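Local coordinates for beta-1,3-glucanosyltransferase (Rhizomucor miehei CAU432, PDB 4WTP), which belongs to glycoside hydrolase family 17 as a carbohydrate-active enzyme, built as a beta/alpha-barrel in which helices surround eight parallel strands, at residues A[235-239]-A[240-244]; A[186-189]-A[190-193]; A[74-77]-A[78-81]. All blocks are in the same frame, centred on the assembly; numbering follows the deposited sequence.

Contact 1 of 3, residues A[235-239]-A[240-244]; sequences SSVAS and VENEN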
ATOM      1  N   SER A 235      12.207 -17.552  12.420  1.00 13.34           N
ATOM      2  CA  SER A 235      11.896 -17.005  13.780  1.00 15.24           C
ATOM      3  C   SER A 235      10.658 -16.108  13.811  1.00 14.05           C
ATOM      4  O   SER A 235      10.227 -15.722  14.903  1.00 13.62           O
ATOM      5  CB  SER A 235      13.057 -16.197  14.343  1.00 17.06           C
ATOM      6  OG  SER A 235      14.176 -17.023  14.595  1.00 21.98           O
ATOM      7  N   SER A 236      10.095 -15.742  12.657  1.00 12.74           N
ATOM      8  CA  SER A 236       8.909 -14.888  12.586  1.00 10.78           C
ATOM      9  C   SER A 236       7.710 -15.771  12.792  1.00 10.04           C
ATOM     10  O   SER A 236       7.398 -16.597  11.972  1.00 11.65           O
ATOM     11  CB  SER A 236       8.838 -14.163  11.230  1.00 11.16           C
ATOM     12  OG  SER A 236      10.000 -13.450  10.974  1.00 12.36           O
ATOM     13  N   VAL A 237       6.981 -15.558  13.894  1.00  9.88           N
ATOM     14  CA  VAL A 237       5.843 -16.408  14.228  1.00  9.88           C
ATOM     15  C   VAL A 237       4.538 -15.673  13.944  1.00  8.47           C
ATOM     16  O   VAL A 237       4.331 -14.548  14.401  1.00  8.50           O
ATOM     17  CB  VAL A 237       5.908 -16.866  15.710  1.00  9.79           C
ATOM     18  CG1 VAL A 237       4.669 -17.664  16.105  1.00 11.22           C
ATOM     19  CG2 VAL A 237       7.199 -17.640  15.976  1.00 11.59           C
ATOM     20  N   ALA A 238       3.662 -16.320  13.190  1.00  8.69           N
ATOM     21  CA  ALA A 238       2.332 -15.795  12.954  1.00  8.63           C
ATOM     22  C   ALA A 238       1.394 -16.056  14.136  1.00  9.52           C
ATOM     23  O   ALA A 238       1.201 -17.213  14.498  1.00 10.99           O
ATOM     24  CB  ALA A 238       1.749 -16.389  11.693  1.00  9.45           C
ATOM     25  N   SER A 239       0.896 -15.001  14.791  1.00  9.86           N
ATOM     26  CA  SER A 239      -0.045 -15.131  15.917  1.00 10.62           C
ATOM     27  C   SER A 239      -0.764 -13.811  16.050  1.00  9.84           C
ATOM     28  O   SER A 239      -0.316 -12.778  15.557  1.00  9.25           O
ATOM     29  CB  SER A 239       0.656 -15.463  17.233  1.00 11.68           C
ATOM     30  OG  SER A 239       1.373 -14.325  17.687  1.00 11.48           O
ATOM     31  N   VAL A 240      -1.918 -13.849  16.702  1.00 10.42           N
ATOM     32  CA  VAL A 240      -2.671 -12.604  16.911  1.00 11.47           C
ATOM     33  C   VAL A 240      -1.877 -11.661  17.835  1.00 10.10           C
ATOM     34  O   VAL A 240      -1.866 -10.468  17.608  1.00 10.98           O
ATOM     35  CB  VAL A 240      -4.089 -12.858  17.467  1.00 15.07           C
ATOM     36  CG1 VAL A 240      -4.893 -13.746  16.529  1.00 15.86           C
ATOM     37  CG2 VAL A 240      -4.022 -13.460  18.861  1.00 19.65           C
ATOM     38  N   GLU A 241      -1.200 -12.213  18.830  1.00 10.63           N
ATOM     39  CA  GLU A 241      -0.445 -11.374  19.747  1.00 12.12           C
ATOM     40  C   GLU A 241       0.683 -10.685  18.977  1.00  9.87           C
ATOM     41  O   GLU A 241       0.999  -9.523  19.241  1.00 10.15           O
ATOM     42  CB  GLU A 241       0.119 -12.196  20.914  1.00 15.42           C
ATOM     43  CG  GLU A 241       1.542 -12.735  20.741  1.00 22.47           C
ATOM     44  CD  GLU A 241       2.154 -13.346  22.016  1.00 30.33           C
ATOM     45  OE1 GLU A 241       3.037 -12.710  22.645  1.00 32.16           O
ATOM     46  OE2 GLU A 241       1.764 -14.474  22.398  1.00 33.33           O
ATOM     47  N   ASN A 242       1.299 -11.397  18.027  1.00  9.61           N
ATOM     48  CA  ASN A 242       2.410 -10.837  17.245  1.00  8.56           C
ATOM     49  C   ASN A 242       1.917  -9.814  16.249  1.00  7.94           C
ATOM     50  O   ASN A 242       2.560  -8.778  16.066  1.00  8.46           O
ATOM     51  CB  ASN A 242       3.294 -11.914  16.604  1.00  8.43           C
ATOM     52  CG  ASN A 242       4.153 -12.623  17.613  1.00  8.49           C
ATOM     53  OD1 ASN A 242       4.188 -12.266  18.808  1.00 10.94           O
ATOM     54  ND2 ASN A 242       4.869 -13.635  17.141  1.00  9.60           N
ATOM     55  N   GLU A 243       0.782 -10.068  15.577  1.00  7.71           N
ATOM     56  CA  GLU A 243       0.239  -9.048  14.689  1.00  7.73           C
ATOM     57  C   GLU A 243      -0.076  -7.783  15.511  1.00  8.21           C
ATOM     58  O   GLU A 243       0.189  -6.676  15.079  1.00  8.57           O
ATOM     59  CB  GLU A 243      -0.988  -9.503  13.902  1.00  8.57           C
ATOM     60  CG  GLU A 243      -1.456  -8.404  12.959  1.00  8.71           C
ATOM     61  CD  GLU A 243      -2.707  -8.703  12.166  1.00  9.72           C
ATOM     62  OE1 GLU A 243      -3.400  -9.707  12.409  1.00  9.54           O
ATOM     63  OE2 GLU A 243      -3.018  -7.853  11.297  1.00 11.29           O
ATOM     64  N   ASN A 244      -0.709  -7.946  16.674  1.00  8.90           N
ATOM     65  CA  ASN A 244      -1.035  -6.823  17.559  1.00  9.13           C
ATOM     66  C   ASN A 244       0.209  -6.038  17.959  1.00  8.89           C
ATOM     67  O   ASN A 244       0.221  -4.816  17.879  1.00  9.15           O
ATOM     68  CB  ASN A 244      -1.752  -7.371  18.804  1.00 10.67           C
ATOM     69  CG  ASN A 244      -2.448  -6.280  19.593  1.00 12.24           C
ATOM     70  OD1 ASN A 244      -3.162  -5.463  19.031  1.00 12.95           O
ATOM     71  ND2 ASN A 244      -2.248  -6.293  20.896  1.00 16.15           N
TER
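Between S239 and V240 the backbone passes from an extended conformation into a helix, whose opening turn is closed by a main-chain bond from E243 N to S239 O at 2.9 Å. N244 N bonds to V240 O at the same 2.9 Å and carries the pattern on. Helices begin with N-H groups that no preceding turn can serve, and S239 illustrates how a side chain makes up for this. Its OG accepts from N242 N at 2.9 Å, along a somewhat bent N-H line of 151°. The hydroxyl can reach that far because OG stands between the backbone N and the carbonyl carbon (chi1 71°), bringing it round in front of the first turn. CG of E241 comes alongside, 3.4 Å from S239 OG.

The asparagine that gives its backbone N-H to the cap also reaches backwards with its side chain. N242 CG lies 3.3 Å from S239 OG, and beyond it N242 ND2 donates to V237 O at 2.9 Å in a nearly straight bond (168°). V237 O lies almost in the plane of the N242 amide, whereas the donor is tilted out of the carbonyl plane of V237. The same oxygen also receives W226 NE1, so two donors grip it, and W226 packs against N242 as well. The bond to V237 O sets the rotation of the N242 amide. E243 points its carboxylate elsewhere, to a salt bridge with K289.

The result is a classical serine N-cap, extended by an asparagine at the third helical position that ties back to the residue two before the cap. It joins the short hairpin strand 236-237 to helix 240-256, the helix that precedes strand 262-263 of the family 17 barrel.

Contact 2 of 3, residues A[186-189]-A[190-193]; sequences NAFP and YWEG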
ATOM      1  N   ASN A 186       8.065  -0.979   0.289  1.00  8.79           N
ATOM      2  CA  ASN A 186       7.359  -2.190   0.756  1.00  9.33           C
ATOM      3  C   ASN A 186       8.383  -2.971   1.537  1.00  9.43           C
ATOM      4  O   ASN A 186       9.473  -3.259   1.007  1.00 10.58           O
ATOM      5  CB  ASN A 186       6.951  -3.082  -0.414  1.00 10.57           C
ATOM      6  CG  ASN A 186       5.955  -2.452  -1.364  1.00 11.88           C
ATOM      7  OD1 ASN A 186       5.234  -1.524  -1.044  1.00 11.60           O
ATOM      8  ND2 ASN A 186       5.869  -3.034  -2.545  1.00 13.66           N
ATOM      9  N   ALA A 187       8.074  -3.350   2.770  1.00 10.32           N
ATOM     10  CA  ALA A 187       9.025  -4.156   3.546  1.00 10.34           C
ATOM     11  C   ALA A 187       8.262  -4.997   4.533  1.00 10.28           C
ATOM     12  O   ALA A 187       7.426  -4.469   5.281  1.00 12.10           O
ATOM     13  CB  ALA A 187      10.021  -3.257   4.281  1.00 11.55           C
ATOM     14  N   PHE A 188       8.597  -6.279   4.606  1.00 10.99           N
ATOM     15  CA  PHE A 188       8.005  -7.186   5.569  1.00 10.89           C
ATOM     16  C   PHE A 188       9.076  -7.973   6.291  1.00 11.06           C
ATOM     17  O   PHE A 188       9.503  -9.039   5.803  1.00 12.01           O
ATOM     18  CB  PHE A 188       7.089  -8.181   4.867  1.00 11.11           C
ATOM     19  CG  PHE A 188       5.837  -7.558   4.293  1.00 10.52           C
ATOM     20  CD1 PHE A 188       5.868  -6.967   3.017  1.00 12.49           C
ATOM     21  CD2 PHE A 188       4.622  -7.593   5.004  1.00 10.26           C
ATOM     22  CE1 PHE A 188       4.724  -6.396   2.475  1.00 12.24           C
ATOM     23  CE2 PHE A 188       3.465  -7.035   4.449  1.00 11.25           C
ATOM     24  CZ  PHE A 188       3.530  -6.434   3.196  1.00 10.53           C
ATOM     25  N   PRO A 189       9.480  -7.507   7.483  1.00 11.66           N
ATOM     26  CA  PRO A 189      10.389  -8.291   8.301  1.00 12.37           C
ATOM     27  C   PRO A 189       9.947  -9.758   8.506  1.00 12.75           C
ATOM     28  O   PRO A 189      10.807 -10.646   8.640  1.00 12.18           O
ATOM     29  CB  PRO A 189      10.433  -7.494   9.599  1.00 14.36           C
ATOM     30  CG  PRO A 189      10.333  -6.060   9.120  1.00 14.65           C
ATOM     31  CD  PRO A 189       9.334  -6.126   7.994  1.00 13.23           C
ATOM     32  N   TYR A 190       8.647 -10.017   8.554  1.00 11.53           N
ATOM     33  CA  TYR A 190       8.149 -11.363   8.652  1.00 11.23           C
ATOM     34  C   TYR A 190       8.756 -12.282   7.596  1.00 11.04           C
ATOM     35  O   TYR A 190       9.159 -13.422   7.866  1.00 11.85           O
ATOM     36  CB  TYR A 190       6.611 -11.366   8.498  1.00 11.75           C
ATOM     37  CG  TYR A 190       6.078 -12.757   8.613  1.00 11.08           C
ATOM     38  CD1 TYR A 190       5.767 -13.284   9.881  1.00  9.62           C
ATOM     39  CD2 TYR A 190       5.895 -13.584   7.508  1.00 12.73           C
ATOM     40  CE1 TYR A 190       5.324 -14.591  10.018  1.00 10.11           C
ATOM     41  CE2 TYR A 190       5.448 -14.882   7.649  1.00 12.35           C
ATOM     42  CZ  TYR A 190       5.160 -15.392   8.908  1.00 12.30           C
ATOM     43  OH  TYR A 190       4.723 -16.686   9.045  1.00 13.74           O
ATOM     44  N   TRP A 191       8.794 -11.800   6.362  1.00 11.72           N
ATOM     45  CA  TRP A 191       9.327 -12.613   5.274  1.00 11.90           C
ATOM     46  C   TRP A 191      10.859 -12.687   5.250  1.00 12.82           C
ATOM     47  O   TRP A 191      11.438 -13.423   4.433  1.00 14.98           O
ATOM     48  CB  TRP A 191       8.801 -12.078   3.930  1.00 13.82           C
ATOM     49  CG  TRP A 191       7.328 -12.241   3.740  1.00 14.23           C
ATOM     50  CD1 TRP A 191       6.390 -11.253   3.486  1.00 16.21           C
ATOM     51  CD2 TRP A 191       6.591 -13.482   3.754  1.00 13.33           C
ATOM     52  NE1 TRP A 191       5.137 -11.795   3.349  1.00 16.64           N
ATOM     53  CE2 TRP A 191       5.201 -13.144   3.488  1.00 13.76           C
ATOM     54  CE3 TRP A 191       6.939 -14.800   3.926  1.00 13.58           C
ATOM     55  CZ2 TRP A 191       4.223 -14.108   3.420  1.00 13.47           C
ATOM     56  CZ3 TRP A 191       5.946 -15.771   3.870  1.00 13.99           C
ATOM     57  CH2 TRP A 191       4.614 -15.433   3.616  1.00 14.39           C
ATOM     58  N   GLU A 192      11.496 -11.964   6.161  1.00 13.66           N
ATOM     59  CA  GLU A 192      12.934 -11.984   6.361  1.00 14.91           C
ATOM     60  C   GLU A 192      13.281 -12.857   7.576  1.00 14.26           C
ATOM     61  O   GLU A 192      14.452 -13.007   7.932  1.00 17.06           O
ATOM     62  CB  GLU A 192      13.473 -10.563   6.542  1.00 16.43           C
ATOM     63  CG  GLU A 192      13.081  -9.584   5.427  1.00 17.14           C
ATOM     64  CD  GLU A 192      13.234  -8.123   5.877  1.00 20.63           C
ATOM     65  OE1 GLU A 192      14.271  -7.808   6.501  1.00 21.91           O
ATOM     66  OE2 GLU A 192      12.330  -7.262   5.637  1.00 23.47           O
ATOM     67  N   GLY A 193      12.266 -13.422   8.234  1.00 12.76           N
ATOM     68  CA  GLY A 193      12.533 -14.307   9.370  1.00 13.12           C
ATOM     69  C   GLY A 193      12.930 -13.581  10.644  1.00 12.61           C
ATOM     70  O   GLY A 193      13.466 -14.211  11.571  1.00 15.87           O
TER
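F188 and W191 meet through their backbones and their rings alike. Two successive i+3 to i backbone bonds make overlapping turns: W191 N donates to F188 O at 2.9 Å, and E192 N to P189 O, also at 2.9 Å. In both the donor sits above the carbonyl plane, and the N-H lines are bent.

The aromatic part is an offset edge-to-face pair. W191 turns its edge toward the face of F188, the phenyl and five-membered rings having centroids 5.6 Å apart and planes at 62°. The side chains come nearest where W191 CD1 lies 3.4 Å from F188 CB. Y190 CD2 stands over the centre of one indole face, and the cluster continues to W226, edge-to-face with Y190, and to F233, whose ring meets W191.

The third kind of interaction is polar. E192 folds back beside P189, leaving its OE2 3.3 Å from F188 O, while its OE1 is hydrogen-bonded to H206 NE2.

Two acceptors brought so near each other imply some mutual repulsion if E192 is ionised, which the bond to H206 would probably help to offset.

Contact 3 of 3, residues A[74-77]-A[78-81]; sequences LSVC and NQAS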
ATOM      1  N   LEU A  74      -5.471  -0.160 -11.481  1.00 16.32           N
ATOM      2  CA  LEU A  74      -6.481   0.741 -12.034  1.00 18.74           C
ATOM      3  C   LEU A  74      -7.572  -0.044 -12.736  1.00 21.99           C
ATOM      4  O   LEU A  74      -8.735   0.147 -12.398  1.00 21.35           O
ATOM      5  CB  LEU A  74      -5.863   1.737 -13.017  1.00 17.28           C
ATOM      6  CG  LEU A  74      -4.799   2.680 -12.452  1.00 16.61           C
ATOM      7  CD1 LEU A  74      -4.258   3.548 -13.581  1.00 16.93           C
ATOM      8  CD2 LEU A  74      -5.302   3.547 -11.310  1.00 15.99           C
ATOM      9  N   SER A  75      -7.185  -0.915 -13.678  1.00 22.31           N
ATOM     10  CA  SER A  75      -8.169  -1.572 -14.544  1.00 26.38           C
ATOM     11  C   SER A  75      -8.852  -2.786 -13.904  1.00 30.13           C
ATOM     12  O   SER A  75     -10.031  -3.024 -14.128  1.00 31.57           O
ATOM     13  CB  SER A  75      -7.527  -1.921 -15.881  1.00 27.83           C
ATOM     14  OG  SER A  75      -6.336  -2.683 -15.741  1.00 31.05           O
ATOM     15  N   VAL A  76      -8.100  -3.563 -13.139  1.00 29.64           N
ATOM     16  CA  VAL A  76      -8.641  -4.758 -12.497  1.00 30.07           C
ATOM     17  C   VAL A  76      -9.900  -4.464 -11.667  1.00 30.71           C
ATOM     18  O   VAL A  76      -9.860  -3.674 -10.725  1.00 29.31           O
ATOM     19  CB  VAL A  76      -7.582  -5.413 -11.590  1.00 30.09           C
ATOM     20  CG1 VAL A  76      -8.200  -6.571 -10.835  1.00 33.27           C
ATOM     21  CG2 VAL A  76      -6.374  -5.893 -12.390  1.00 29.92           C
ATOM     22  N   CYS A  77     -11.018  -5.088 -12.034  1.00 31.54           N
ATOM     23  CA  CYS A  77     -12.312  -4.908 -11.344  1.00 27.86           C
ATOM     24  C   CYS A  77     -12.921  -3.506 -11.436  1.00 24.56           C
ATOM     25  O   CYS A  77     -13.835  -3.162 -10.677  1.00 26.83           O
ATOM     26  CB  CYS A  77     -12.258  -5.339  -9.849  1.00 28.78           C
ATOM     27  SG  CYS A  77     -12.515  -7.061  -9.278  1.00 34.70           S
ATOM     28  N   ASN A  78     -12.375  -2.689 -12.345  1.00 25.31           N
ATOM     29  CA  ASN A  78     -12.714  -1.243 -12.383  1.00 28.04           C
ATOM     30  C   ASN A  78     -12.601  -0.597 -10.991  1.00 22.12           C
ATOM     31  O   ASN A  78     -13.379   0.283 -10.624  1.00 23.62           O
ATOM     32  CB  ASN A  78     -14.126  -1.037 -12.960  1.00 28.70           C
ATOM     33  CG  ASN A  78     -14.366   0.387 -13.429  1.00 30.57           C
ATOM     34  OD1 ASN A  78     -13.447   1.054 -13.886  1.00 27.63           O
ATOM     35  ND2 ASN A  78     -15.608   0.847 -13.339  1.00 30.30           N
ATOM     36  N   GLN A  79     -11.622  -1.073 -10.209  1.00 22.52           N
ATOM     37  CA  GLN A  79     -11.555  -0.770  -8.787  1.00 20.82           C
ATOM     38  C   GLN A  79     -11.204   0.689  -8.486  1.00 17.11           C
ATOM     39  O   GLN A  79     -11.669   1.221  -7.488  1.00 18.86           O
ATOM     40  CB  GLN A  79     -10.587  -1.720  -8.063  1.00 18.87           C
ATOM     41  CG  GLN A  79      -9.114  -1.458  -8.365  1.00 18.08           C
ATOM     42  CD  GLN A  79      -8.199  -2.535  -7.793  1.00 19.64           C
ATOM     43  OE1 GLN A  79      -7.493  -2.295  -6.811  1.00 19.29           O
ATOM     44  NE2 GLN A  79      -8.200  -3.720  -8.403  1.00 22.33           N
ATOM     45  N   ALA A  80     -10.408   1.305  -9.362  1.00 18.20           N
ATOM     46  CA  ALA A  80     -10.060   2.716  -9.133  1.00 16.93           C
ATOM     47  C   ALA A  80     -11.288   3.644  -9.226  1.00 16.08           C
ATOM     48  O   ALA A  80     -11.511   4.479  -8.356  1.00 18.31           O
ATOM     49  CB  ALA A  80      -8.943   3.165 -10.050  1.00 18.47           C
ATOM     50  N   SER A  81     -12.086   3.485 -10.284  1.00 20.43           N
ATOM     51  CA  SER A  81     -13.325   4.284 -10.436  1.00 20.88           C
ATOM     52  C   SER A  81     -14.325   4.042  -9.295  1.00 19.75           C
ATOM     53  O   SER A  81     -14.866   4.993  -8.693  1.00 20.94           O
ATOM     54  CB  SER A  81     -13.998   3.982 -11.781  1.00 22.12           C
ATOM     55  OG  SER A  81     -15.227   4.695 -11.934  1.00 23.70           O
TER
HETATM   56  O   HOH W   1     -11.166   1.847 -12.652  1.00 26.42           O
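V76 and Q79 lie side by side, and the carbonyl oxygen of V76 serves both the backbone and the side chain of the glutamine. Q79 NE2 donates to V76 O at 2.9 Å, close to straight at 165°, and Q79 N reaches V76 O at 3.2 Å. The two donors come from opposite faces of the carbonyl plane, each about 40° out of it, so the two N-H groups do not crowd each other. What allows this double grip is the first torsion of Q79: chi1 of 72°, with CG between the backbone N and the carbonyl carbon, curls CB and CG round V76 O. The chain runs on extended beyond CG, and the rotation of the terminal amide aims NE2 at V76 O, which remains nearly in the amide plane. The other end of that amide, Q79 OE1, takes weak hydrogen bonds from the backbone of F72 and A73.

One residue earlier, N78 N donates to S75 O at 3.0 Å. N78 occupies the N-cap of helix 79-90, the helix following barrel strand 68-71, yet its side chain makes no direct capping bond. A water does the work as a go-between. It accepts from S81 N at 3.0 Å, and donates both to N78 OD1 at 2.7 Å and to L74 O at 3.0 Å. The third N-H of the helix is thus satisfied by solvent, and the same molecule provides for the carbonyl of L74, which the direct bonds of this turn do not use.

The apolar side of the turn is provided by L74, whose CD2 packs 3.9 Å from A80 CB, both facing helix 104-119. From that helix E109 bonds to L74 N through one carboxylate oxygen and to S75 OG through the other. C77, with a positive phi like N78 after it, is held by its disulfide to C49.

How the contacts relate
Along the chain the order is contact 3, contact 2, contact 1, and all three lie in or beside connections between a strand of the parallel eight-stranded barrel and the helix that follows it. Contact 3 leads from strand 68-71 into helix 79-90, contact 2 from strand 182-186 toward helix 196-212, and contact 1 into helix 240-256 after strand 219-223. Contacts 1 and 2 are neighbours, with centres 13 Å apart, and touch where S236 packs on Y190 and G193. Contact 3 has its centre 32 Å from that of contact 1 and 28 Å from that of contact 2. The connections after the neighbouring strands 182-186 and 219-223 thus pack directly together, while contact 3 lies on the opposite side of the barrel with no touch to either.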